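PDB 2HLY: hypothetical protein Atu2299 from Agrobacterium tumefaciens, which is of unknown function but belongs to the DUF2026 family, whose placement in the clan of papain-like (CA) peptidases hints at a cysteine-peptidase-like fold. Local coordinates for residues Arg15-Ile20 against Met102-Ser107; Gly42-Gln47 against Asp164-Ala169; Ala170-Lys175 against Ala182-Thr187. All coordinates share one frame; numbering follows the deposited sequence.

Contact 1: residues Arg15-Ile20 against Met102-Ser107; sequences RIYRVI and MAPAFS
Tyr17, on helix 10-24, lays one face of its phenol ring against the pyrrolidine of Pro104, in the short 3-10 turn 103-105 that follows strand 97-100. This is a CH-pi contact of proline on an aromatic face, joining a helix to a loop in the interior of the chain. Pro104 CB sits almost exactly over the middle of the ring, 3.6 Å from the Tyr17 centroid and 4° off the ring normal. The neighbouring methylene reaches the root of the ring, with Pro104 CG 3.7 Å from Tyr17 CG, while Pro104 CD lies near Tyr17 CD1. The two side chains thus run past one another in opposite senses, the proline ring covering the phenol from its centre back toward CB. Ala105 adds a smaller contact beside the hydroxyl end, its CB 4.1 Å from Tyr17 CE1. The ring owes its place to a first torsion that sets CG anti to the backbone N (chi1 163°), carrying the phenol out from the helix toward the turn. On the loop side, a backbone hydrogen bond from Ala105 N to Met102 O (2.8 Å) closes the turn that contains Pro104, and a second joins Phe106 N to Ala103 O. Farther out, Asp100 OD1 accepts from Met102 N just before the turn, Phe38 of helix 31-50 meets the Tyr17 ring with nearly parallel planes, and Tyr13 and Phe14 also touch Pro104. At the phenol's far end, Tyr17 OH lies 4.0 Å from the methyl carbon CB of Ala105.

Contact 2: residues Gly42-Gln47 against Asp164-Ala169; sequences GAFILQ and DMASVA
A chi1 of -175° stretches Phe44 away from its own backbone N and swings its ring out from helix 31-50 to helix 160-172; the next residue, Ile45, has CG1 anti to its carbonyl carbon (chi1 -70°) and extends through CG1 to bring CD1 up to Ala169. The Phe44 ring meets its neighbour by an edge: CE2 comes 3.5 Å from Ala166 O, which lies near the ring plane, while CD2 is 4.0 Å from the methyl carbon CB of Ala166. Beside it, Ile45 CD1 rests 4.1 Å from Ala169 CB. The large side chains therefore come from one helix and the small ones from the other, and the axes of segments 42-47 and 164-169 cross at -48° with a closest approach of 9.6 Å. Phe41, one turn before Ile45, touches both alanines as well, and Leu23 of helix 10-24 packs on Ala169, so a third helix joins the interface. The side chains that meet are apolar, but backbone carbonyl oxygens also lie against them. The closest polar atom at the ring, Ala166 O, faces the weakly positive C-H edge of Phe44, an orientation that is probably mildly favourable electrostatically.

Contact 3: residues Ala170-Lys175 against Ala182-Thr187; sequences ANWFRK and ASLSVT
The indole face of Trp172, in the last turn of helix 160-172, meets Leu184 of strand 183-187. Along the helix end, Ala170 first packs against Phe44, and Asn171 turns its amide back to the helix, ND2 bonding to Ser167 O. At Trp172, chi1 of -154° turns the indole roughly opposite the backbone N, beside the carbonyl carbon, and sends it out to the strand. Leu184 CD1 stands over the five-membered ring of Trp172, 3.7 Å from its centroid and 21° off the normal, in a CH-pi contact. Leu184 CD1 is 3.6 Å from Trp172 CD2, at the fusion of the two rings, and Leu184 CG follows across the indole at 3.9 Å from Trp172 CE2. At the benzo end, Trp172 CZ2 comes within 4.1 Å of Ser183 CA, and Ala182 O lies farther off at the ring edge. The indole N-H is used just before the strand: NE1 hydrogen-bonds to Ala181 O, which probably helps fix the rotation of the ring. At Phe173 the chain leaves helical geometry and its ring turns to helices 10-24 and 31-50, meeting His49 edge-to-face. Arg174 and Lys175 lead away, Arg174 O accepting from Arg15 NH1 and Lys175 NZ binding His49 O. Leu184 is also backbone-bonded to Val196, so the arrangement is that of a two-stranded antiparallel beta hairpin, 183-187 with 193-197, packed against the C-terminal end of a helix.

Overall arrangement
The three contacts meet around helices 10-24, 31-50 and 160-172; contacts 1 and 2 interlace along the chain, and contact 3 follows both. Contacts 2 and 3 share helix 160-172 and lie about 10 Å apart, centre to centre; Ile45 CG2 reaches Phe173 CD2 at 3.7 Å, and Val168 CG1 touches Leu184 CD1 at 3.8 Å. Contact 1 is the most central, its centre about 14 Å from that of contact 2 and 16 Å from that of contact 3. It joins contact 2 through Val19 CG1 and Ala169 CA (3.7 Å), and contact 3 through Ile16 CG1 and Phe173 CE1 (3.5 Å). Contact 3 carries the packing outward to the hairpin.

Contact 1: residues Arg15-Ile20 against Met102-Ser107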
# COMPACT_ATOMS: atom_id res chain seq x y z
N ARG A 15 -5.95 -8.95 4.37
CA ARG A 15 -5.70 -8.81 5.82
C ARG A 15 -4.72 -7.67 6.09
O ARG A 15 -4.92 -6.85 7.01
CB ARG A 15 -5.13 -10.11 6.39
CG ARG A 15 -6.19 -11.21 6.50
CD ARG A 15 -5.61 -12.45 7.19
NE ARG A 15 -6.68 -13.41 7.47
CZ ARG A 15 -6.74 -14.19 8.54
NH1 ARG A 15 -5.77 -14.17 9.46
NH2 ARG A 15 -7.77 -15.01 8.70
N ILE A 16 -3.67 -7.60 5.28
CA ILE A 16 -2.63 -6.56 5.46
C ILE A 16 -3.21 -5.18 5.20
O ILE A 16 -3.06 -4.25 6.01
CB ILE A 16 -1.39 -6.83 4.58
CG1 ILE A 16 -0.69 -8.11 5.05
CG2 ILE A 16 -0.42 -5.64 4.62
CD1 ILE A 16 0.39 -8.65 4.09
N TYR A 17 -3.92 -5.04 4.09
CA TYR A 17 -4.60 -3.78 3.80
C TYR A 17 -5.52 -3.40 4.97
O TYR A 17 -5.48 -2.27 5.45
CB TYR A 17 -5.40 -3.83 2.47
CG TYR A 17 -6.42 -2.70 2.41
CD1 TYR A 17 -6.03 -1.41 2.00
CD2 TYR A 17 -7.74 -2.90 2.82
CE1 TYR A 17 -6.95 -0.36 1.99
CE2 TYR A 17 -8.67 -1.85 2.80
CZ TYR A 17 -8.26 -0.59 2.40
OH TYR A 17 -9.17 0.47 2.39
N ARG A 18 -6.33 -4.36 5.43
CA ARG A 18 -7.29 -4.05 6.50
C ARG A 18 -6.60 -3.58 7.78
O ARG A 18 -7.03 -2.59 8.38
CB ARG A 18 -8.19 -5.25 6.78
CG ARG A 18 -9.45 -4.88 7.56
CD ARG A 18 -10.31 -6.11 7.85
NE ARG A 18 -10.77 -6.81 6.64
CZ ARG A 18 -11.83 -6.46 5.92
NH1 ARG A 18 -12.56 -5.39 6.25
NH2 ARG A 18 -12.16 -7.17 4.84
N VAL A 19 -5.51 -4.25 8.16
CA VAL A 19 -4.75 -3.88 9.36
C VAL A 19 -4.23 -2.45 9.25
O VAL A 19 -4.42 -1.63 10.15
CB VAL A 19 -3.61 -4.87 9.63
CG1 VAL A 19 -2.61 -4.30 10.65
CG2 VAL A 19 -4.20 -6.19 10.10
N ILE A 20 -3.56 -2.15 8.14
CA ILE A 20 -2.94 -0.84 7.98
C ILE A 20 -4.02 0.24 7.90
O ILE A 20 -3.91 1.31 8.54
CB ILE A 20 -2.04 -0.79 6.73
CG1 ILE A 20 -0.95 -1.87 6.82
CG2 ILE A 20 -1.47 0.63 6.54
CD1 ILE A 20 -0.15 -2.08 5.54
N MET A 102 -2.14 -0.19 -1.02
CA MET A 102 -3.15 0.87 -0.99
C MET A 102 -4.26 0.62 -2.00
O MET A 102 -5.28 1.30 -1.96
CB MET A 102 -2.51 2.24 -1.27
CG MET A 102 -3.44 3.40 -0.98
SD MET A 102 -2.54 4.93 -1.22
CE MET A 102 -3.91 6.11 -1.33
N ALA A 103 -4.07 -0.33 -2.92
CA ALA A 103 -4.98 -0.44 -4.06
C ALA A 103 -6.47 -0.50 -3.68
O ALA A 103 -7.31 0.11 -4.38
CB ALA A 103 -4.58 -1.61 -5.00
N PRO A 104 -6.84 -1.25 -2.61
CA PRO A 104 -8.28 -1.26 -2.24
C PRO A 104 -8.86 0.13 -1.90
O PRO A 104 -10.09 0.29 -1.91
CB PRO A 104 -8.33 -2.22 -1.03
CG PRO A 104 -7.11 -3.12 -1.22
CD PRO A 104 -6.06 -2.16 -1.74
N ALA A 105 -8.00 1.10 -1.60
CA ALA A 105 -8.42 2.45 -1.26
C ALA A 105 -8.49 3.37 -2.48
O ALA A 105 -8.81 4.56 -2.34
CB ALA A 105 -7.48 3.04 -0.21
N PHE A 106 -8.18 2.85 -3.67
CA PHE A 106 -8.14 3.69 -4.87
C PHE A 106 -9.51 4.23 -5.29
O PHE A 106 -9.59 5.09 -6.16
CB PHE A 106 -7.50 2.96 -6.04
CG PHE A 106 -6.00 2.78 -5.93
CD1 PHE A 106 -5.24 3.45 -4.96
CD2 PHE A 106 -5.34 1.96 -6.83
CE1 PHE A 106 -3.84 3.27 -4.91
CE2 PHE A 106 -3.95 1.79 -6.78
CZ PHE A 106 -3.21 2.44 -5.82
N SER A 107 -10.59 3.71 -4.70
CA SER A 107 -11.92 4.27 -4.98
C SER A 107 -12.06 5.71 -4.47
O SER A 107 -12.82 6.50 -5.03
CB SER A 107 -12.99 3.40 -4.36
OG SER A 107 -12.74 2.04 -4.65

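Contact 2: residues Gly42-Gln47 against Asp164-Ala169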
# COMPACT_ATOMS: atom_id res chain seq x y z
N GLY A 42 3.41 -2.33 4.97
CA GLY A 42 3.33 -3.56 4.16
C GLY A 42 4.67 -4.25 4.04
O GLY A 42 4.79 -5.46 4.27
N ALA A 43 5.70 -3.49 3.69
CA ALA A 43 7.06 -4.02 3.59
C ALA A 43 7.51 -4.63 4.92
O ALA A 43 8.10 -5.71 4.93
CB ALA A 43 8.01 -2.93 3.14
N PHE A 44 7.20 -3.96 6.02
CA PHE A 44 7.60 -4.46 7.34
C PHE A 44 6.92 -5.80 7.63
O PHE A 44 7.56 -6.75 8.09
CB PHE A 44 7.26 -3.43 8.41
CG PHE A 44 7.74 -3.81 9.79
CD1 PHE A 44 9.09 -4.11 10.03
CD2 PHE A 44 6.85 -3.83 10.86
CE1 PHE A 44 9.52 -4.47 11.32
CE2 PHE A 44 7.28 -4.18 12.15
CZ PHE A 44 8.61 -4.49 12.37
N ILE A 45 5.63 -5.87 7.35
CA ILE A 45 4.89 -7.10 7.56
C ILE A 45 5.47 -8.22 6.68
O ILE A 45 5.65 -9.36 7.13
CB ILE A 45 3.39 -6.89 7.30
CG1 ILE A 45 2.81 -6.00 8.42
CG2 ILE A 45 2.66 -8.24 7.16
CD1 ILE A 45 1.37 -5.46 8.14
N LEU A 46 5.79 -7.90 5.42
CA LEU A 46 6.39 -8.91 4.56
C LEU A 46 7.74 -9.40 5.08
O LEU A 46 8.02 -10.60 5.06
CB LEU A 46 6.54 -8.39 3.13
CG LEU A 46 5.23 -8.15 2.40
CD1 LEU A 46 5.54 -7.50 1.06
CD2 LEU A 46 4.46 -9.46 2.20
N GLN A 47 8.57 -8.47 5.52
CA GLN A 47 9.86 -8.82 6.11
C GLN A 47 9.68 -9.75 7.31
O GLN A 47 10.35 -10.78 7.42
CB GLN A 47 10.59 -7.57 6.55
CG GLN A 47 11.13 -6.77 5.39
CD GLN A 47 11.49 -5.36 5.80
OE1 GLN A 47 11.63 -5.05 7.00
NE2 GLN A 47 11.64 -4.48 4.82
N ASP A 164 5.88 2.73 16.52
CA ASP A 164 4.94 2.07 17.42
C ASP A 164 3.78 1.46 16.63
O ASP A 164 3.39 0.32 16.90
CB ASP A 164 4.39 3.04 18.45
CG ASP A 164 5.40 3.42 19.51
OD1 ASP A 164 6.49 2.81 19.56
OD2 ASP A 164 5.07 4.35 20.30
N MET A 165 3.24 2.22 15.67
CA MET A 165 2.11 1.73 14.87
C MET A 165 2.55 0.55 14.00
O MET A 165 1.79 -0.39 13.82
CB MET A 165 1.49 2.83 14.00
CG MET A 165 0.65 3.85 14.76
SD MET A 165 -0.77 4.49 13.80
CE MET A 165 -0.30 4.13 12.12
N ALA A 166 3.77 0.60 13.47
CA ALA A 166 4.29 -0.51 12.65
C ALA A 166 4.38 -1.80 13.46
O ALA A 166 4.07 -2.91 12.97
CB ALA A 166 5.64 -0.17 12.09
N SER A 167 4.84 -1.66 14.70
CA SER A 167 4.90 -2.80 15.61
C SER A 167 3.50 -3.39 15.79
O SER A 167 3.31 -4.60 15.69
CB SER A 167 5.50 -2.38 16.95
OG SER A 167 5.49 -3.46 17.89
N VAL A 168 2.52 -2.52 16.02
CA VAL A 168 1.14 -2.99 16.20
C VAL A 168 0.67 -3.75 14.95
O VAL A 168 0.09 -4.84 15.06
CB VAL A 168 0.17 -1.83 16.56
CG1 VAL A 168 -1.29 -2.32 16.57
CG2 VAL A 168 0.57 -1.22 17.91
N ALA A 169 0.96 -3.17 13.78
CA ALA A 169 0.59 -3.78 12.50
C ALA A 169 1.16 -5.19 12.37
O ALA A 169 0.44 -6.13 12.03
CB ALA A 169 1.05 -2.92 11.34

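Contact 3: residues Ala170-Lys175 against Ala182-Thr187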
# COMPACT_ATOMS: atom_id res chain seq x y z
N ALA A 170 2.46 -5.33 12.62
CA ALA A 170 3.11 -6.64 12.48
C ALA A 170 2.57 -7.65 13.48
O ALA A 170 2.55 -8.85 13.23
CB ALA A 170 4.61 -6.51 12.61
N ASN A 171 2.15 -7.16 14.63
CA ASN A 171 1.65 -8.06 15.67
C ASN A 171 0.16 -8.41 15.54
O ASN A 171 -0.28 -9.46 16.04
CB ASN A 171 2.04 -7.51 17.02
CG ASN A 171 3.48 -7.83 17.35
OD1 ASN A 171 3.84 -8.99 17.54
ND2 ASN A 171 4.33 -6.82 17.36
N TRP A 172 -0.59 -7.55 14.85
CA TRP A 172 -2.02 -7.77 14.57
C TRP A 172 -2.19 -8.79 13.43
O TRP A 172 -3.01 -9.71 13.52
CB TRP A 172 -2.67 -6.46 14.15
CG TRP A 172 -4.17 -6.37 14.41
CD1 TRP A 172 -5.04 -7.40 14.68
CD2 TRP A 172 -4.94 -5.18 14.40
NE1 TRP A 172 -6.32 -6.89 14.87
CE2 TRP A 172 -6.28 -5.53 14.68
CE3 TRP A 172 -4.62 -3.82 14.18
CZ2 TRP A 172 -7.31 -4.58 14.77
CZ3 TRP A 172 -5.63 -2.88 14.26
CH2 TRP A 172 -6.97 -3.26 14.54
N PHE A 173 -1.42 -8.60 12.35
CA PHE A 173 -1.51 -9.48 11.19
C PHE A 173 -1.17 -10.93 11.54
O PHE A 173 -0.18 -11.18 12.21
CB PHE A 173 -0.57 -9.00 10.08
CG PHE A 173 -0.47 -9.96 8.93
CD1 PHE A 173 -1.51 -10.04 7.99
CD2 PHE A 173 0.60 -10.84 8.83
CE1 PHE A 173 -1.43 -10.95 6.94
CE2 PHE A 173 0.68 -11.77 7.79
CZ PHE A 173 -0.34 -11.82 6.84
N ARG A 174 -2.00 -11.86 11.06
CA ARG A 174 -1.75 -13.30 11.11
C ARG A 174 -2.12 -13.85 9.74
O ARG A 174 -3.09 -13.39 9.13
CB ARG A 174 -2.61 -13.99 12.17
CG ARG A 174 -2.32 -13.55 13.59
CD ARG A 174 -3.31 -14.10 14.60
NE ARG A 174 -3.05 -13.43 15.87
CZ ARG A 174 -2.35 -13.94 16.88
NH1 ARG A 174 -2.17 -13.22 17.98
NH2 ARG A 174 -1.88 -15.18 16.81
N LYS A 175 -1.37 -14.85 9.27
CA LYS A 175 -1.74 -15.48 8.00
C LYS A 175 -3.04 -16.26 8.16
O LYS A 175 -3.29 -16.87 9.21
CB LYS A 175 -0.64 -16.39 7.47
CG LYS A 175 0.63 -15.66 7.11
CD LYS A 175 1.71 -16.61 6.66
CE LYS A 175 3.05 -15.92 6.55
NZ LYS A 175 4.09 -16.86 6.07
N ALA A 182 -10.40 -8.77 16.65
CA ALA A 182 -11.37 -7.86 16.04
C ALA A 182 -11.03 -6.40 16.34
O ALA A 182 -11.39 -5.49 15.58
CB ALA A 182 -12.77 -8.18 16.53
N SER A 183 -10.38 -6.19 17.48
CA SER A 183 -9.92 -4.86 17.86
C SER A 183 -8.73 -5.02 18.78
O SER A 183 -8.54 -6.09 19.37
CB SER A 183 -11.03 -4.07 18.56
OG SER A 183 -11.32 -4.61 19.84
N LEU A 184 -7.92 -3.97 18.87
CA LEU A 184 -6.75 -3.99 19.74
C LEU A 184 -6.72 -2.78 20.64
O LEU A 184 -7.18 -1.70 20.26
CB LEU A 184 -5.46 -4.00 18.92
CG LEU A 184 -5.01 -5.33 18.32
CD1 LEU A 184 -3.64 -5.14 17.72
CD2 LEU A 184 -4.97 -6.43 19.37
N SER A 185 -6.19 -2.98 21.85
CA SER A 185 -5.89 -1.88 22.75
C SER A 185 -4.48 -1.38 22.44
O SER A 185 -3.50 -2.12 22.59
CB SER A 185 -5.97 -2.34 24.20
OG SER A 185 -5.83 -1.25 25.08
N VAL A 186 -4.38 -0.14 21.97
CA VAL A 186 -3.11 0.47 21.57
C VAL A 186 -2.76 1.60 22.54
O VAL A 186 -3.55 2.52 22.74
CB VAL A 186 -3.18 1.00 20.12
CG1 VAL A 186 -1.86 1.66 19.70
CG2 VAL A 186 -3.52 -0.13 19.15
N THR A 187 -1.56 1.52 23.13
CA THR A 187 -1.07 2.50 24.10
C THR A 187 -0.12 3.49 23.42
O THR A 187 0.84 3.08 22.75
CB THR A 187 -0.34 1.81 25.27
OG1 THR A 187 -1.21 0.84 25.87
CG2 THR A 187 0.09 2.83 26.34